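Local coordinates for DsbA-like disulfide oxidoreductase (Wolbachia endosymbiont of Drosophila melanogaster, PDB 6EEZ), which probably acts as a disulfide isomerase, rearranging disulfide bonds in substrate proteins through a redox-active cysteine pair on a DsbA-type thioredoxin fold, at residues Phe97-Ala102 / Glu113-Ile118; Leu86-Leu91 / Lys120-Asp125. All blocks are in the same frame, centred on the assembly; numbering follows the deposited sequence.

Contact 1 (Phe97-Ala102 / Glu113-Ile118); sequences FDFHHA and ESILDI
The ring of F99 meets two isoleucines of the facing helix, I115 and I118, in the all-helical insertion that DsbA-like proteins carry within their thioredoxin fold. The segment axes of 97-102 and 113-118 stay 10.7 Å apart at closest approach and make an angle of 133° between their N-to-C directions, so the gap is bridged by side chains. F99 reaches across because its CG lies anti to the backbone N (chi1 -176°), which carries the ring toward the second helix. I118 approaches the ring obliquely: its CG2 sits 3.5 Å from F99 CD1, and the two side chains run at about a right angle. I115 comes in differently, its CG2 lying near the ring plane at the edge, 4.2 Å from F99 CZ. S84 and A85 of helix 76-91 also touch F99, and S84 touches I115, which makes the contact part of a three-helix core. A102 closes the gap where the backbones are nearest, its CA 6.8 Å from that of I118. The same CG2 methyl of I118 that meets the ring also rests against A102 CB at 3.7 Å.

Contact 2 (Leu86-Leu91 / Lys120-Asp125); sequences LAVYFL and KNIGID
V88 presses directly on I124, whose CD1 methyl is fitted against both branches of the valine. The approach is tight on one side: I124 CD1 is 3.4 Å from V88 CG1, shorter than usual van der Waals contact, whereas it stands 3.9 Å from V88 CG2. The valine branches differ in direction, since CG1 lies anti to the backbone N (chi1 166°) while CG2 lies anti to the carbonyl carbon and beside the N, and the methyl bears on both. Two looser contacts flank this one. I122 CD1 approaches V88 CG1 at 4.3 Å, and L91 CD1 meets I124 CG2 at 4.2 Å, so the two branches of I124 serve different residues one helical turn apart.

What places the isoleucines is the way helix 112-121 stops. Helical geometry is lost from I122 onward, and G123, with phi at 101°, is the C-prime residue of a Schellman motif. The turn is recorded by the bond from G123 N to K120 O at 3.3 Å and by a second from I124 N to the carbonyl preceding K120. It sets I122 and I124 on the same side, facing helix 76-91, around an exposed glycine. D125 follows as the N-cap of helix 126-135, its OD2 accepting from D128 N, and K95 NZ bonds to I122 O.

The contact thus joins the C-terminal part of helix 76-91 to the link between two helices. F99 of helix 96-105 packs on V88 and I122 from one neighbouring helix, while F129 and S132 of helix 126-135 touch I124 and L91, respectively, from another.

Contacts 1 and 2 are two parts of one helical packing region, with centres 8 Å apart, and both draw on helix 112-121. In sequence, both segments of contact 1 fall between the two segments of contact 2. F99 of contact 1 bridges to contact 2: its CB lies 3.9 Å from I122 CD1, and its CD1 lies 4.1 Å from V88 CG2, while D98 CB is 3.9 Å from I122 CG2. Their centres, about 14 and 16 Å from the chain centre, lie on the same side of it. Neither contact contains C45 or C48, the disulfide pair. A separate bond, from H101 NE2 to N53 OD1, ties helix 96-105 to helix 52-60.

Contact 1 (Phe97-Ala102 / Glu113-Ile118)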
# COMPACT_ATOMS: atom_id res chain seq x y z
N PHE A 97 -1.98 7.07 6.59
CA PHE A 97 -2.09 7.63 5.25
C PHE A 97 -1.25 8.91 5.11
O PHE A 97 -0.76 9.21 4.00
CB PHE A 97 -3.55 7.93 4.88
CG PHE A 97 -3.71 8.46 3.47
CD1 PHE A 97 -3.82 7.57 2.39
CD2 PHE A 97 -3.72 9.83 3.22
CE1 PHE A 97 -3.96 8.05 1.11
CE2 PHE A 97 -3.84 10.32 1.93
CZ PHE A 97 -3.97 9.43 0.87
N ASP A 98 -1.09 9.66 6.20
CA ASP A 98 -0.31 10.89 6.17
C ASP A 98 1.17 10.61 5.96
O ASP A 98 1.84 11.30 5.21
CB ASP A 98 -0.51 11.69 7.45
CG ASP A 98 -1.90 12.21 7.58
OD1 ASP A 98 -2.57 12.36 6.54
OD2 ASP A 98 -2.32 12.49 8.72
N PHE A 99 1.67 9.58 6.64
CA PHE A 99 3.03 9.16 6.40
C PHE A 99 3.12 8.67 4.96
O PHE A 99 4.01 9.07 4.22
CB PHE A 99 3.48 8.08 7.37
CG PHE A 99 4.91 7.69 7.20
CD1 PHE A 99 5.91 8.39 7.86
CD2 PHE A 99 5.27 6.67 6.33
CE1 PHE A 99 7.23 8.06 7.68
CE2 PHE A 99 6.60 6.33 6.14
CZ PHE A 99 7.58 7.03 6.82
N HIS A 100 2.18 7.81 4.58
CA HIS A 100 2.13 7.23 3.24
C HIS A 100 2.26 8.28 2.15
O HIS A 100 3.11 8.17 1.26
CB HIS A 100 0.81 6.46 3.06
CG HIS A 100 0.52 6.01 1.66
ND1 HIS A 100 0.84 4.75 1.19
CD2 HIS A 100 -0.09 6.65 0.63
CE1 HIS A 100 0.44 4.62 -0.06
NE2 HIS A 100 -0.13 5.76 -0.43
N HIS A 101 1.41 9.30 2.22
CA HIS A 101 1.32 10.29 1.16
C HIS A 101 2.55 11.20 1.16
O HIS A 101 3.05 11.60 0.09
CB HIS A 101 0.04 11.12 1.31
CG HIS A 101 -0.30 11.91 0.09
ND1 HIS A 101 -0.05 13.26 -0.02
CD2 HIS A 101 -0.86 11.54 -1.08
CE1 HIS A 101 -0.44 13.68 -1.20
NE2 HIS A 101 -0.94 12.66 -1.87
N ALA A 102 3.04 11.53 2.35
CA ALA A 102 4.28 12.31 2.45
C ALA A 102 5.46 11.53 1.89
O ALA A 102 6.32 12.10 1.25
CB ALA A 102 4.55 12.72 3.89
N GLU A 113 17.13 10.92 8.50
CA GLU A 113 16.74 12.26 8.92
C GLU A 113 15.45 12.69 8.22
O GLU A 113 14.51 13.14 8.87
CB GLU A 113 17.86 13.26 8.63
CG GLU A 113 19.26 12.84 9.15
CD GLU A 113 20.08 12.06 8.11
OE1 GLU A 113 21.12 12.59 7.65
OE2 GLU A 113 19.71 10.92 7.78
N SER A 114 15.42 12.53 6.90
CA SER A 114 14.28 12.96 6.10
C SER A 114 13.01 12.20 6.49
O SER A 114 11.91 12.76 6.43
CB SER A 114 14.57 12.74 4.61
OG SER A 114 14.54 11.36 4.31
N ILE A 115 13.16 10.93 6.87
CA ILE A 115 12.04 10.15 7.38
C ILE A 115 11.53 10.74 8.71
O ILE A 115 10.33 10.77 8.93
CB ILE A 115 12.43 8.65 7.58
CG1 ILE A 115 12.59 7.96 6.23
CG2 ILE A 115 11.37 7.90 8.40
CD1 ILE A 115 13.07 6.53 6.30
N LEU A 116 12.43 11.20 9.57
CA LEU A 116 12.02 11.88 10.82
C LEU A 116 11.33 13.21 10.55
O LEU A 116 10.33 13.53 11.18
CB LEU A 116 13.20 12.12 11.76
CG LEU A 116 13.80 10.91 12.48
CD1 LEU A 116 14.90 11.36 13.45
CD2 LEU A 116 12.75 10.11 13.24
N ASP A 117 11.87 13.99 9.62
CA ASP A 117 11.21 15.22 9.19
C ASP A 117 9.75 14.93 8.84
O ASP A 117 8.87 15.74 9.10
CB ASP A 117 11.92 15.83 7.97
CG ASP A 117 13.34 16.23 8.27
OD1 ASP A 117 13.65 16.59 9.43
OD2 ASP A 117 14.15 16.20 7.32
N ILE A 118 9.50 13.76 8.26
CA ILE A 118 8.14 13.38 7.89
C ILE A 118 7.33 13.00 9.13
O ILE A 118 6.17 13.37 9.26
CB ILE A 118 8.14 12.22 6.87
CG1 ILE A 118 8.66 12.71 5.52
CG2 ILE A 118 6.72 11.62 6.72
CD1 ILE A 118 8.75 11.60 4.44

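Contact 2 (Leu86-Leu91 / Lys120-Asp125)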
# COMPACT_ATOMS: atom_id res chain seq x y z
N LEU A 86 4.75 1.55 8.82
CA LEU A 86 3.99 0.69 9.71
C LEU A 86 4.25 1.05 11.17
O LEU A 86 3.40 0.80 12.02
CB LEU A 86 4.32 -0.78 9.44
CG LEU A 86 3.76 -1.30 8.12
CD1 LEU A 86 4.24 -2.73 7.83
CD2 LEU A 86 2.25 -1.26 8.17
N ALA A 87 5.40 1.65 11.48
CA ALA A 87 5.69 2.02 12.86
C ALA A 87 4.74 3.13 13.31
O ALA A 87 4.35 3.21 14.48
CB ALA A 87 7.12 2.45 13.02
N VAL A 88 4.37 3.98 12.35
CA VAL A 88 3.35 5.00 12.55
C VAL A 88 1.95 4.38 12.69
O VAL A 88 1.17 4.75 13.57
CB VAL A 88 3.37 6.01 11.38
CG1 VAL A 88 2.12 6.88 11.36
CG2 VAL A 88 4.63 6.85 11.44
N TYR A 89 1.64 3.45 11.81
CA TYR A 89 0.35 2.76 11.82
C TYR A 89 0.00 2.21 13.20
O TYR A 89 -1.12 2.36 13.68
CB TYR A 89 0.37 1.62 10.80
CG TYR A 89 -0.81 0.69 10.85
CD1 TYR A 89 -2.05 1.07 10.34
CD2 TYR A 89 -0.69 -0.58 11.38
CE1 TYR A 89 -3.13 0.22 10.36
CE2 TYR A 89 -1.77 -1.46 11.41
CZ TYR A 89 -2.99 -1.06 10.90
OH TYR A 89 -4.06 -1.93 10.94
N PHE A 90 0.97 1.56 13.83
CA PHE A 90 0.70 0.91 15.09
C PHE A 90 0.60 1.89 16.25
O PHE A 90 -0.00 1.57 17.27
CB PHE A 90 1.77 -0.14 15.36
CG PHE A 90 1.57 -1.40 14.57
CD1 PHE A 90 0.52 -2.26 14.88
CD2 PHE A 90 2.39 -1.71 13.51
CE1 PHE A 90 0.31 -3.43 14.15
CE2 PHE A 90 2.19 -2.88 12.76
CZ PHE A 90 1.15 -3.73 13.08
N LEU A 91 1.18 3.08 16.10
CA LEU A 91 0.98 4.15 17.09
C LEU A 91 -0.39 4.78 16.95
O LEU A 91 -1.09 5.01 17.93
CB LEU A 91 2.04 5.25 16.94
CG LEU A 91 3.47 4.94 17.35
CD1 LEU A 91 4.38 6.02 16.81
CD2 LEU A 91 3.59 4.84 18.86
N LYS A 120 7.70 14.08 11.99
CA LYS A 120 7.42 15.31 12.72
C LYS A 120 6.30 16.13 12.08
O LYS A 120 5.48 16.71 12.79
CB LYS A 120 8.67 16.18 12.81
CG LYS A 120 9.82 15.54 13.57
CD LYS A 120 9.41 15.02 14.93
CE LYS A 120 10.61 14.54 15.71
NZ LYS A 120 11.63 15.62 15.91
N ASN A 121 6.29 16.22 10.76
CA ASN A 121 5.32 17.09 10.08
C ASN A 121 3.89 16.55 10.15
O ASN A 121 2.93 17.28 9.88
CB ASN A 121 5.73 17.28 8.62
CG ASN A 121 6.99 18.10 8.47
OD1 ASN A 121 7.27 19.00 9.27
ND2 ASN A 121 7.77 17.79 7.45
N ILE A 122 3.75 15.28 10.53
CA ILE A 122 2.42 14.67 10.59
C ILE A 122 1.92 14.51 12.03
O ILE A 122 0.88 13.88 12.24
CB ILE A 122 2.42 13.29 9.89
CG1 ILE A 122 3.31 12.29 10.61
CG2 ILE A 122 2.86 13.47 8.44
CD1 ILE A 122 3.22 10.87 10.04
N GLY A 123 2.64 15.06 12.99
CA GLY A 123 2.14 15.17 14.35
C GLY A 123 2.65 14.15 15.36
O GLY A 123 2.22 14.16 16.51
N ILE A 124 3.58 13.30 14.93
CA ILE A 124 4.09 12.22 15.78
C ILE A 124 5.43 12.56 16.46
O ILE A 124 6.34 13.07 15.83
CB ILE A 124 4.21 10.92 14.94
CG1 ILE A 124 2.84 10.25 14.86
CG2 ILE A 124 5.22 9.93 15.55
CD1 ILE A 124 2.73 9.24 13.80
N ASP A 125 5.53 12.24 17.75
CA ASP A 125 6.73 12.56 18.53
C ASP A 125 7.85 11.56 18.28
O ASP A 125 7.61 10.35 18.19
CB ASP A 125 6.37 12.61 20.02
CG ASP A 125 7.56 12.38 20.94
OD1 ASP A 125 8.23 13.36 21.34
OD2 ASP A 125 7.81 11.20 21.27